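Local coordinates for protein acyl-CoA dehydrogenase (Mycobacterium thermoresistibile, PDB 3NF4) that probably catalyses the flavin-dependent alpha,beta-dehydrogenation of acyl-CoA thioesters, using a bound FAD as the electron acceptor, at residues A[164-169]-A[215-220]; A[208-213]-A[363-368]; A[103-108]-A[123-128]. All blocks are in the same frame, centred on the assembly; numbering follows the deposited sequence.

Interaction 1 (A[164-169]-A[215-220]); sequences KSWITH and VPTTSA. With FAD (flavin-adenine dinucleotide), chain C.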
loop_
_atom_site.group_PDB
_atom_site.type_symbol
_atom_site.label_atom_id
_atom_site.label_comp_id
_atom_site.label_asym_id
_atom_site.label_seq_id
_atom_site.Cartn_x
_atom_site.Cartn_y
_atom_site.Cartn_z
ATOM N N LYS A 164 -33.291 -19.260 -2.160
ATOM C CA LYS A 164 -32.071 -18.886 -1.405
ATOM C C LYS A 164 -30.806 -19.202 -2.233
ATOM O O LYS A 164 -30.857 -20.021 -3.157
ATOM C CB LYS A 164 -32.016 -19.646 -0.075
ATOM C CG LYS A 164 -33.040 -19.203 0.970
ATOM C CD LYS A 164 -32.700 -17.799 1.461
ATOM C CE LYS A 164 -33.303 -17.490 2.802
ATOM N NZ LYS A 164 -33.304 -16.034 3.147
ATOM N N SER A 165 -29.670 -18.580 -1.909
ATOM C CA SER A 165 -28.450 -18.809 -2.698
ATOM C C SER A 165 -27.154 -18.911 -1.896
ATOM O O SER A 165 -27.111 -18.630 -0.695
ATOM C CB SER A 165 -28.322 -17.780 -3.819
ATOM O OG SER A 165 -28.428 -16.480 -3.312
ATOM N N TRP A 166 -26.097 -19.343 -2.568
ATOM C CA TRP A 166 -24.766 -19.455 -1.969
ATOM C C TRP A 166 -24.761 -20.319 -0.714
ATOM O O TRP A 166 -24.230 -19.908 0.282
ATOM C CB TRP A 166 -24.169 -18.079 -1.635
ATOM C CG TRP A 166 -24.223 -17.036 -2.759
ATOM C CD1 TRP A 166 -24.949 -15.868 -2.764
ATOM C CD2 TRP A 166 -23.521 -17.066 -4.013
ATOM N NE1 TRP A 166 -24.759 -15.194 -3.941
ATOM C CE2 TRP A 166 -23.892 -15.901 -4.728
ATOM C CE3 TRP A 166 -22.628 -17.966 -4.604
ATOM C CZ2 TRP A 166 -23.392 -15.606 -6.004
ATOM C CZ3 TRP A 166 -22.126 -17.677 -5.886
ATOM C CH2 TRP A 166 -22.511 -16.504 -6.567
ATOM N N ILE A 167 -25.355 -21.508 -0.760
ATOM C CA ILE A 167 -25.367 -22.382 0.413
ATOM C C ILE A 167 -24.198 -23.372 0.379
ATOM O O ILE A 167 -24.205 -24.328 -0.394
ATOM C CB ILE A 167 -26.731 -23.129 0.546
ATOM C CG1 ILE A 167 -27.895 -22.112 0.605
ATOM C CG2 ILE A 167 -26.727 -24.121 1.739
ATOM C CD1 ILE A 167 -29.265 -22.716 0.534
ATOM N N THR A 168 -23.197 -23.124 1.222
ATOM C CA THR A 168 -22.087 -24.049 1.476
ATOM C C THR A 168 -22.566 -25.399 2.018
ATOM O O THR A 168 -23.277 -25.453 3.026
ATOM C CB THR A 168 -21.135 -23.446 2.515
ATOM O OG1 THR A 168 -20.554 -22.253 1.973
ATOM C CG2 THR A 168 -20.042 -24.444 2.912
ATOM N N HIS A 169 -22.151 -26.478 1.353
ATOM C CA HIS A 169 -22.648 -27.823 1.643
ATOM C C HIS A 169 -24.104 -28.024 1.160
ATOM O O HIS A 169 -24.770 -28.990 1.531
ATOM C CB HIS A 169 -22.486 -28.153 3.135
ATOM C CG HIS A 169 -21.466 -29.213 3.413
ATOM N ND1 HIS A 169 -20.555 -29.122 4.446
ATOM C CD2 HIS A 169 -21.212 -30.390 2.792
ATOM C CE1 HIS A 169 -19.784 -30.196 4.445
ATOM N NE2 HIS A 169 -20.162 -30.982 3.453
ATOM N N VAL A 215 -16.175 -29.010 -1.582
ATOM C CA VAL A 215 -17.464 -28.923 -0.914
ATOM C C VAL A 215 -18.317 -27.990 -1.805
ATOM O O VAL A 215 -17.896 -26.864 -2.074
ATOM C CB VAL A 215 -17.300 -28.280 0.487
ATOM C CG1 VAL A 215 -18.632 -28.112 1.178
ATOM C CG2 VAL A 215 -16.357 -29.090 1.370
ATOM N N PRO A 216 -19.517 -28.441 -2.236
ATOM C CA PRO A 216 -20.274 -27.636 -3.204
ATOM C C PRO A 216 -21.002 -26.427 -2.583
ATOM O O PRO A 216 -21.370 -26.451 -1.413
ATOM C CB PRO A 216 -21.285 -28.644 -3.779
ATOM C CG PRO A 216 -21.524 -29.637 -2.647
ATOM C CD PRO A 216 -20.317 -29.566 -1.706
ATOM N N THR A 217 -21.207 -25.397 -3.397
ATOM C CA THR A 217 -21.989 -24.220 -3.052
ATOM C C THR A 217 -23.213 -24.178 -3.992
ATOM O O THR A 217 -23.060 -24.128 -5.212
ATOM C CB THR A 217 -21.103 -22.927 -3.224
ATOM O OG1 THR A 217 -19.913 -23.033 -2.416
ATOM C CG2 THR A 217 -21.868 -21.664 -2.829
ATOM N N THR A 218 -24.426 -24.200 -3.447
ATOM C CA THR A 218 -25.634 -24.304 -4.308
ATOM C C THR A 218 -26.779 -23.373 -3.893
ATOM O O THR A 218 -26.814 -22.884 -2.755
ATOM C CB THR A 218 -26.227 -25.770 -4.369
ATOM O OG1 THR A 218 -27.030 -26.031 -3.199
ATOM C CG2 THR A 218 -25.126 -26.867 -4.525
ATOM N N SER A 219 -27.729 -23.164 -4.807
ATOM C CA SER A 219 -28.983 -22.489 -4.471
ATOM C C SER A 219 -30.062 -23.454 -3.938
ATOM O O SER A 219 -29.902 -24.684 -4.019
ATOM C CB SER A 219 -29.491 -21.682 -5.673
ATOM O OG SER A 219 -30.036 -22.532 -6.664
ATOM N N ALA A 220 -31.140 -22.906 -3.365
ATOM C CA ALA A 220 -32.282 -23.724 -2.900
ATOM C C ALA A 220 -33.648 -23.184 -3.321
ATOM O O ALA A 220 -33.841 -21.976 -3.477
ATOM C CB ALA A 220 -32.245 -23.948 -1.364
HETATM P PA FAD C . -23.170 -7.368 -3.121
HETATM O O1A FAD C . -23.905 -7.137 -1.830
HETATM O O2A FAD C . -23.962 -7.262 -4.397
HETATM O O5B FAD C . -21.952 -6.314 -3.218
HETATM C C5B FAD C . -21.216 -6.039 -4.409
HETATM C C4B FAD C . -20.144 -4.980 -4.112
HETATM O O4B FAD C . -20.709 -3.762 -3.581
HETATM C C3B FAD C . -19.138 -5.484 -3.084
HETATM O O3B FAD C . -17.831 -5.074 -3.480
HETATM C C2B FAD C . -19.513 -4.767 -1.798
HETATM O O2B FAD C . -18.393 -4.650 -0.891
HETATM C C1B FAD C . -20.116 -3.445 -2.310
HETATM N N9A FAD C . -21.100 -2.958 -1.311
HETATM C C8A FAD C . -22.298 -3.535 -1.005
HETATM N N7A FAD C . -22.884 -2.826 -0.016
HETATM C C5A FAD C . -22.055 -1.801 0.292
HETATM C C6A FAD C . -22.121 -0.752 1.205
HETATM N N6A FAD C . -23.197 -0.640 2.022
HETATM N N1A FAD C . -21.096 0.151 1.271
HETATM C C2A FAD C . -20.021 0.038 0.466
HETATM N N3A FAD C . -19.935 -0.975 -0.413
HETATM C C4A FAD C . -20.928 -1.894 -0.519
HETATM N N1 FAD C . -24.126 -16.885 2.296
HETATM C C2 FAD C . -24.786 -17.519 3.314
HETATM O O2 FAD C . -25.728 -16.948 3.923
HETATM N N3 FAD C . -24.431 -18.777 3.687
HETATM C C4 FAD C . -23.417 -19.433 3.065
HETATM O O4 FAD C . -23.125 -20.598 3.440
HETATM C C4X FAD C . -22.719 -18.797 2.020
HETATM N N5 FAD C . -21.710 -19.439 1.373
HETATM C C5X FAD C . -21.072 -18.817 0.347
HETATM C C6 FAD C . -20.038 -19.477 -0.321
HETATM C C7 FAD C . -19.365 -18.864 -1.378
HETATM C C7M FAD C . -18.253 -19.615 -2.073
HETATM C C8 FAD C . -19.743 -17.571 -1.757
HETATM C C8M FAD C . -19.089 -16.809 -2.881
HETATM C C9 FAD C . -20.771 -16.917 -1.084
HETATM C C9A FAD C . -21.447 -17.517 -0.032
HETATM N N10 FAD C . -22.445 -16.853 0.609
HETATM C C10 FAD C . -23.102 -17.491 1.626
HETATM C "C1'" FAD C . -22.844 -15.472 0.195
HETATM C "C2'" FAD C . -21.836 -14.356 0.577
HETATM O "O2'" FAD C . -21.867 -14.136 2.002
HETATM C "C3'" FAD C . -22.042 -13.057 -0.255
HETATM O "O3'" FAD C . -21.703 -13.357 -1.616
HETATM C "C4'" FAD C . -21.238 -11.802 0.159
HETATM O "O4'" FAD C . -21.317 -11.561 1.576
HETATM C "C5'" FAD C . -21.576 -10.477 -0.574
HETATM O "O5'" FAD C . -22.918 -10.302 -1.094
HETATM P P FAD C . -23.178 -10.178 -2.693
HETATM O O1P FAD C . -22.480 -11.335 -3.385
HETATM O O2P FAD C . -24.642 -9.980 -2.975
HETATM O O3P FAD C . -22.400 -8.798 -3.054
#
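I167 pairs with T218, and K164 with A220, in an antiparallel ladder between two strands of the middle domain, broken by a beta bulge at S165 and W166. Both are hydrogen-bonded pairs: I167 N reaches T218 O at 2.8 Å and A220 N reaches K164 O at 2.9 Å, each answered by a return bond. Beyond T168 and T217, a non-hydrogen-bonded pair, H169 N donates to P216 O.

Apolar contacts lie on both sides of the ladder. I167 CD1 meets the A220 CB methyl at 3.7 Å, while the T217 CG2 methyl lies at the edge of the W166 ring. V215 CG1 sits over the centre of the H169 imidazole, a CH-pi contact 3.7 Å from the ring centroid; that ring is held by Y48 through NE2.

Flavin contacts come from both strands. T217 CG2 lies 3.8 Å from FAD C6, and the ribityl O3' stands over one face of the W166 ring. W166 and T168 form the Trp-x-Thr segment seen beside the flavin in acyl-CoA dehydrogenases. The T168 backbone N makes a weak bond to FAD O4. With the hydroxyl anti to its carbonyl carbon (chi1 -64°), T168 OG1 donates to FAD N5 at 3.1 Å.

Interaction 2 (A[208-213]-A[363-368]); sequences EKMGLH and EAKIMQ. With FAD (flavin-adenine dinucleotide), chain C.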
loop_
_atom_site.group_PDB
_atom_site.type_symbol
_atom_site.label_atom_id
_atom_site.label_comp_id
_atom_site.label_asym_id
_atom_site.label_seq_id
_atom_site.Cartn_x
_atom_site.Cartn_y
_atom_site.Cartn_z
ATOM N N GLU A 208 -19.945 -22.979 -10.547
ATOM C CA GLU A 208 -18.602 -23.116 -11.120
ATOM C C GLU A 208 -17.703 -21.928 -10.684
ATOM O O GLU A 208 -17.810 -20.834 -11.239
ATOM C CB GLU A 208 -18.689 -23.117 -12.663
ATOM C CG GLU A 208 -19.445 -24.285 -13.299
ATOM C CD GLU A 208 -19.868 -23.988 -14.746
ATOM O OE1 GLU A 208 -20.249 -22.816 -15.043
ATOM O OE2 GLU A 208 -19.842 -24.927 -15.582
ATOM N N LYS A 209 -16.804 -22.170 -9.731
ATOM C CA LYS A 209 -16.024 -21.103 -9.090
ATOM C C LYS A 209 -14.578 -21.062 -9.559
ATOM O O LYS A 209 -14.115 -21.993 -10.195
ATOM C CB LYS A 209 -16.100 -21.226 -7.564
ATOM C CG LYS A 209 -17.541 -21.392 -7.015
ATOM C CD LYS A 209 -17.651 -21.219 -5.511
ATOM C CE LYS A 209 -16.948 -22.349 -4.706
ATOM N NZ LYS A 209 -17.582 -23.707 -4.857
ATOM N N MET A 210 -13.887 -19.955 -9.270
ATOM C CA MET A 210 -12.448 -19.815 -9.521
ATOM C C MET A 210 -11.602 -20.817 -8.702
ATOM O O MET A 210 -10.516 -21.204 -9.151
ATOM C CB MET A 210 -12.003 -18.374 -9.221
ATOM C CG MET A 210 -10.538 -18.063 -9.460
ATOM S SD MET A 210 -10.030 -16.328 -9.133
ATOM C CE MET A 210 -11.177 -15.859 -7.860
ATOM N N GLY A 211 -12.086 -21.217 -7.519
ATOM C CA GLY A 211 -11.371 -22.169 -6.622
ATOM C C GLY A 211 -12.267 -22.658 -5.473
ATOM O O GLY A 211 -13.467 -22.314 -5.419
ATOM N N LEU A 212 -11.700 -23.452 -4.566
ATOM C CA LEU A 212 -12.431 -23.970 -3.388
ATOM C C LEU A 212 -13.544 -24.931 -3.823
ATOM O O LEU A 212 -14.707 -24.779 -3.448
ATOM C CB LEU A 212 -13.007 -22.802 -2.580
ATOM C CG LEU A 212 -13.064 -22.765 -1.052
ATOM C CD1 LEU A 212 -11.677 -22.474 -0.403
ATOM C CD2 LEU A 212 -14.134 -21.706 -0.585
ATOM N N HIS A 213 -13.180 -25.912 -4.639
ATOM C CA HIS A 213 -14.150 -26.679 -5.436
ATOM C C HIS A 213 -14.831 -27.845 -4.718
ATOM O O HIS A 213 -15.971 -28.180 -5.071
ATOM C CB HIS A 213 -13.492 -27.257 -6.690
ATOM C CG HIS A 213 -12.845 -26.240 -7.581
ATOM N ND1 HIS A 213 -13.564 -25.288 -8.275
ATOM C CD2 HIS A 213 -11.553 -26.072 -7.943
ATOM C CE1 HIS A 213 -12.739 -24.555 -9.005
ATOM N NE2 HIS A 213 -11.511 -25.012 -8.823
ATOM N N GLU A 363 -7.762 -19.582 -4.020
ATOM C CA GLU A 363 -8.568 -19.759 -2.812
ATOM C C GLU A 363 -8.672 -18.502 -1.948
ATOM O O GLU A 363 -9.695 -18.278 -1.290
ATOM C CB GLU A 363 -8.040 -20.934 -1.960
ATOM C CG GLU A 363 -8.417 -22.280 -2.542
ATOM C CD GLU A 363 -7.622 -23.505 -2.017
ATOM O OE1 GLU A 363 -6.828 -23.420 -1.044
ATOM O OE2 GLU A 363 -7.817 -24.592 -2.613
ATOM N N ALA A 364 -7.640 -17.659 -1.956
ATOM C CA ALA A 364 -7.627 -16.517 -1.032
ATOM C C ALA A 364 -8.611 -15.398 -1.420
ATOM O O ALA A 364 -9.127 -14.699 -0.535
ATOM C CB ALA A 364 -6.169 -15.949 -0.849
ATOM N N LYS A 365 -8.844 -15.227 -2.729
ATOM C CA LYS A 365 -9.699 -14.141 -3.240
ATOM C C LYS A 365 -11.114 -14.128 -2.635
ATOM O O LYS A 365 -11.596 -13.070 -2.262
ATOM C CB LYS A 365 -9.763 -14.135 -4.783
ATOM C CG LYS A 365 -10.586 -13.007 -5.378
ATOM C CD LYS A 365 -9.992 -11.597 -5.056
ATOM C CE LYS A 365 -11.019 -10.731 -4.320
ATOM N NZ LYS A 365 -10.536 -9.349 -3.991
ATOM N N ILE A 366 -11.767 -15.288 -2.529
ATOM C CA ILE A 366 -13.178 -15.358 -2.031
ATOM C C ILE A 366 -13.267 -15.023 -0.520
ATOM O O ILE A 366 -14.289 -14.545 -0.020
ATOM C CB ILE A 366 -13.830 -16.756 -2.330
ATOM C CG1 ILE A 366 -15.354 -16.804 -1.992
ATOM C CG2 ILE A 366 -13.135 -17.857 -1.537
ATOM C CD1 ILE A 366 -16.238 -15.668 -2.610
ATOM N N MET A 367 -12.182 -15.248 0.201
ATOM C CA MET A 367 -12.118 -14.906 1.615
ATOM C C MET A 367 -12.286 -13.398 1.894
ATOM O O MET A 367 -12.880 -12.994 2.934
ATOM C CB MET A 367 -10.808 -15.441 2.188
ATOM C CG MET A 367 -11.007 -16.416 3.257
ATOM S SD MET A 367 -10.046 -17.895 3.013
ATOM C CE MET A 367 -11.301 -19.024 2.398
ATOM N N GLN A 368 -11.791 -12.571 0.975
ATOM C CA GLN A 368 -12.017 -11.125 1.054
ATOM C C GLN A 368 -13.518 -10.749 0.864
ATOM O O GLN A 368 -13.930 -9.610 1.180
ATOM C CB GLN A 368 -11.142 -10.380 0.029
ATOM C CG GLN A 368 -9.614 -10.459 0.279
ATOM C CD GLN A 368 -8.809 -9.684 -0.755
ATOM O OE1 GLN A 368 -8.788 -10.039 -1.939
ATOM N NE2 GLN A 368 -8.140 -8.603 -0.308
HETATM P PA FAD C . -23.170 -7.368 -3.121
HETATM O O1A FAD C . -23.905 -7.137 -1.830
HETATM O O2A FAD C . -23.962 -7.262 -4.397
HETATM O O5B FAD C . -21.952 -6.314 -3.218
HETATM C C5B FAD C . -21.216 -6.039 -4.409
HETATM C C4B FAD C . -20.144 -4.980 -4.112
HETATM O O4B FAD C . -20.709 -3.762 -3.581
HETATM C C3B FAD C . -19.138 -5.484 -3.084
HETATM O O3B FAD C . -17.831 -5.074 -3.480
HETATM C C2B FAD C . -19.513 -4.767 -1.798
HETATM O O2B FAD C . -18.393 -4.650 -0.891
HETATM C C1B FAD C . -20.116 -3.445 -2.310
HETATM N N9A FAD C . -21.100 -2.958 -1.311
HETATM C C8A FAD C . -22.298 -3.535 -1.005
HETATM N N7A FAD C . -22.884 -2.826 -0.016
HETATM C C5A FAD C . -22.055 -1.801 0.292
HETATM C C6A FAD C . -22.121 -0.752 1.205
HETATM N N6A FAD C . -23.197 -0.640 2.022
HETATM N N1A FAD C . -21.096 0.151 1.271
HETATM C C2A FAD C . -20.021 0.038 0.466
HETATM N N3A FAD C . -19.935 -0.975 -0.413
HETATM C C4A FAD C . -20.928 -1.894 -0.519
HETATM N N1 FAD C . -24.126 -16.885 2.296
HETATM C C2 FAD C . -24.786 -17.519 3.314
HETATM O O2 FAD C . -25.728 -16.948 3.923
HETATM N N3 FAD C . -24.431 -18.777 3.687
HETATM C C4 FAD C . -23.417 -19.433 3.065
HETATM O O4 FAD C . -23.125 -20.598 3.440
HETATM C C4X FAD C . -22.719 -18.797 2.020
HETATM N N5 FAD C . -21.710 -19.439 1.373
HETATM C C5X FAD C . -21.072 -18.817 0.347
HETATM C C6 FAD C . -20.038 -19.477 -0.321
HETATM C C7 FAD C . -19.365 -18.864 -1.378
HETATM C C7M FAD C . -18.253 -19.615 -2.073
HETATM C C8 FAD C . -19.743 -17.571 -1.757
HETATM C C8M FAD C . -19.089 -16.809 -2.881
HETATM C C9 FAD C . -20.771 -16.917 -1.084
HETATM C C9A FAD C . -21.447 -17.517 -0.032
HETATM N N10 FAD C . -22.445 -16.853 0.609
HETATM C C10 FAD C . -23.102 -17.491 1.626
HETATM C "C1'" FAD C . -22.844 -15.472 0.195
HETATM C "C2'" FAD C . -21.836 -14.356 0.577
HETATM O "O2'" FAD C . -21.867 -14.136 2.002
HETATM C "C3'" FAD C . -22.042 -13.057 -0.255
HETATM O "O3'" FAD C . -21.703 -13.357 -1.616
HETATM C "C4'" FAD C . -21.238 -11.802 0.159
HETATM O "O4'" FAD C . -21.317 -11.561 1.576
HETATM C "C5'" FAD C . -21.576 -10.477 -0.574
HETATM O "O5'" FAD C . -22.918 -10.302 -1.094
HETATM P P FAD C . -23.178 -10.178 -2.693
HETATM O O1P FAD C . -22.480 -11.335 -3.385
HETATM O O2P FAD C . -24.642 -9.980 -2.975
HETATM O O3P FAD C . -22.400 -8.798 -3.054
#
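L212 reaches from a middle-domain loop to helix 357-367 of the C-terminal domain and divides its two methyls between three residues. Its CD1 lies 3.9 Å from E363 CG and, more loosely, 4.5 Å from M367 CE; its CD2 meets I366 CG2 at 4.1 Å, the leucine and isoleucine side chains crossing at about a right angle. One helical turn of surface thus receives a single branched end. Beside it, M210 runs extended as far as SD and then turns, which sets CE 3.8 Å from K365 CB, against the aliphatic root of the lysine.

The same two segments border the dimethylbenzene end of the flavin. K209 brings CD to 3.8 Å from FAD C7M. With CG1 anti to the backbone N (chi1 -173°), the ethyl branch of I366 points at the flavin, and its CD1 comes to 3.1 Å from FAD C8M, tight for two methyls.

Further out, polar partners hold the ends of these chains. K365 NZ donates to Q368 OE1 at 2.8 Å and also bonds Q344 OE1 and T340 O of the second subunit, so the lysine end belongs to the subunit interface. E363 is tied to R359 by a salt bridge, and the carbonyl of M210 accepts from R362. Y351 of the second subunit packs on both M210 and I366.

Between loop and helix, then, the contact is made by methyl, methylene and thioether groups, and the charged ends bond elsewhere. Such a junction is held by shape rather than direction, and on this side the flavin's methyls probably meet a mainly aliphatic surface.

Interaction 3 (A[103-108]-A[123-128]); sequences LSSHPL and GMLSGE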
loop_
_atom_site.group_PDB
_atom_site.type_symbol
_atom_site.label_atom_id
_atom_site.label_comp_id
_atom_site.label_asym_id
_atom_site.label_seq_id
_atom_site.Cartn_x
_atom_site.Cartn_y
_atom_site.Cartn_z
ATOM N N LEU A 103 -21.474 -22.428 13.125
ATOM C CA LEU A 103 -22.539 -21.451 12.947
ATOM C C LEU A 103 -23.931 -22.081 12.798
ATOM O O LEU A 103 -24.912 -21.508 13.262
ATOM C CB LEU A 103 -22.279 -20.572 11.726
ATOM C CG LEU A 103 -21.526 -19.251 11.850
ATOM C CD1 LEU A 103 -20.273 -19.392 12.713
ATOM C CD2 LEU A 103 -21.174 -18.757 10.440
ATOM N N SER A 104 -24.019 -23.226 12.133
ATOM C CA SER A 104 -25.323 -23.855 11.887
ATOM C C SER A 104 -26.020 -24.320 13.175
ATOM O O SER A 104 -27.245 -24.288 13.270
ATOM C CB SER A 104 -25.234 -24.983 10.841
ATOM O OG SER A 104 -24.902 -26.230 11.434
ATOM N N SER A 105 -25.248 -24.692 14.191
ATOM C CA SER A 105 -25.874 -25.058 15.468
ATOM C C SER A 105 -26.141 -23.873 16.420
ATOM O O SER A 105 -26.749 -24.049 17.475
ATOM C CB SER A 105 -25.089 -26.183 16.164
ATOM O OG SER A 105 -23.958 -25.695 16.856
ATOM N N HIS A 106 -25.720 -22.670 16.036
ATOM C CA HIS A 106 -25.715 -21.520 16.974
ATOM C C HIS A 106 -27.099 -20.951 17.392
ATOM O O HIS A 106 -27.299 -20.663 18.573
ATOM C CB HIS A 106 -24.749 -20.411 16.482
ATOM C CG HIS A 106 -24.937 -19.077 17.148
ATOM N ND1 HIS A 106 -24.088 -18.605 18.125
ATOM C CD2 HIS A 106 -25.855 -18.100 16.948
ATOM C CE1 HIS A 106 -24.483 -17.402 18.509
ATOM N NE2 HIS A 106 -25.559 -17.076 17.814
ATOM N N PRO A 107 -28.037 -20.769 16.440
ATOM C CA PRO A 107 -29.384 -20.317 16.819
ATOM C C PRO A 107 -30.128 -21.231 17.821
ATOM O O PRO A 107 -30.816 -20.725 18.702
ATOM C CB PRO A 107 -30.138 -20.299 15.486
ATOM C CG PRO A 107 -29.110 -20.127 14.494
ATOM C CD PRO A 107 -27.920 -20.894 14.982
ATOM N N LEU A 108 -29.998 -22.546 17.686
ATOM C CA LEU A 108 -30.697 -23.465 18.589
ATOM C C LEU A 108 -30.084 -23.405 19.992
ATOM O O LEU A 108 -30.815 -23.363 20.988
ATOM C CB LEU A 108 -30.702 -24.905 18.040
ATOM C CG LEU A 108 -31.308 -26.062 18.844
ATOM C CD1 LEU A 108 -32.738 -25.760 19.335
ATOM C CD2 LEU A 108 -31.290 -27.390 18.049
ATOM N N GLY A 123 -27.541 -34.944 18.572
ATOM C CA GLY A 123 -27.251 -35.484 17.240
ATOM C C GLY A 123 -26.380 -34.576 16.365
ATOM O O GLY A 123 -25.529 -35.051 15.610
ATOM N N MET A 124 -26.585 -33.267 16.466
ATOM C CA MET A 124 -25.754 -32.310 15.720
ATOM C C MET A 124 -24.277 -32.380 16.140
ATOM O O MET A 124 -23.380 -32.335 15.285
ATOM C CB MET A 124 -26.310 -30.890 15.856
ATOM C CG MET A 124 -27.682 -30.744 15.195
ATOM S SD MET A 124 -28.748 -29.552 16.006
ATOM C CE MET A 124 -28.156 -27.996 15.362
ATOM N N LEU A 125 -24.035 -32.551 17.444
ATOM C CA LEU A 125 -22.672 -32.496 17.973
ATOM C C LEU A 125 -22.028 -33.872 18.089
ATOM O O LEU A 125 -20.929 -34.006 18.637
ATOM C CB LEU A 125 -22.636 -31.744 19.309
ATOM C CG LEU A 125 -23.390 -30.409 19.339
ATOM C CD1 LEU A 125 -23.441 -29.839 20.751
ATOM C CD2 LEU A 125 -22.801 -29.383 18.337
ATOM N N SER A 126 -22.699 -34.878 17.532
ATOM C CA SER A 126 -22.301 -36.280 17.691
ATOM C C SER A 126 -21.067 -36.630 16.872
ATOM O O SER A 126 -20.331 -37.564 17.217
ATOM C CB SER A 126 -23.454 -37.214 17.277
ATOM O OG SER A 126 -23.541 -37.302 15.854
ATOM N N GLY A 127 -20.868 -35.906 15.771
ATOM C CA GLY A 127 -19.735 -36.145 14.890
ATOM C C GLY A 127 -20.104 -36.833 13.587
ATOM O O GLY A 127 -19.258 -37.009 12.705
ATOM N N GLU A 128 -21.370 -37.226 13.465
ATOM C CA GLU A 128 -21.851 -37.922 12.273
ATOM C C GLU A 128 -22.665 -37.000 11.368
ATOM O O GLU A 128 -22.866 -37.311 10.188
ATOM C CB GLU A 128 -22.669 -39.163 12.668
#
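At the corner where helix 92-104 gives way to helix 106-111, S105 and L108 receive the side chain of M124, the last helical residue before helix 114-124 runs out. The thioether end does most of the touching. M124 CE lies 3.7 Å from S105 CB and equally near S105 CA, so the methyl rests on the backbone of the corner itself, while M124 SD stands 3.9 Å from L108 CD2. The methionine leaves its helix with CG beside the backbone N and then bends at both chi2 (148°) and chi3 (81°), which brings CE round towards the serine. L108 crosses that chain obliquely. A looser contact pairs S105 OG with L125 CD2 at 4.1 Å; the hydroxyl's own polar partner is the carbonyl of S102, by a weak bond back to helix 92-104.

These helices belong to the helical N-terminal domain of the acyl-CoA dehydrogenase fold, and the contact lies where they meet strand 175-181 of the middle domain: F175 touches both S104 and M124, and the carbonyl of S104 accepts from the hydroxyl of T177. Past L125, where the helix has ended, the chain is turned by S126. S126 OG accepts from E128 N at 3.2 Å, an ST turn with G127 in its middle at positive phi, and itself donates to G123 O at 3.0 Å. Upstream, L125 O is bonded by the hydroxyl of S63.

In the fold
From the N terminus, interaction 3 comes first: 103-108 and 123-128 close a short, mostly helical loop of 14 residues within the N-terminal domain, complete before the other two begin. Interaction 1 opens at 164-169; before 215-220 closes it, 208-213 opens interaction 2, which is closed only by 363-368, after the long helices of the C-terminal domain. The two therefore cross, one joining neighbouring strands of the middle domain, the other tying that domain to the C-terminal helices. They touch through a weak hydrogen bond from K209 to T217, and both border the FAD. Interaction 3 stands apart, its centre about 18 Å from that of interaction 1.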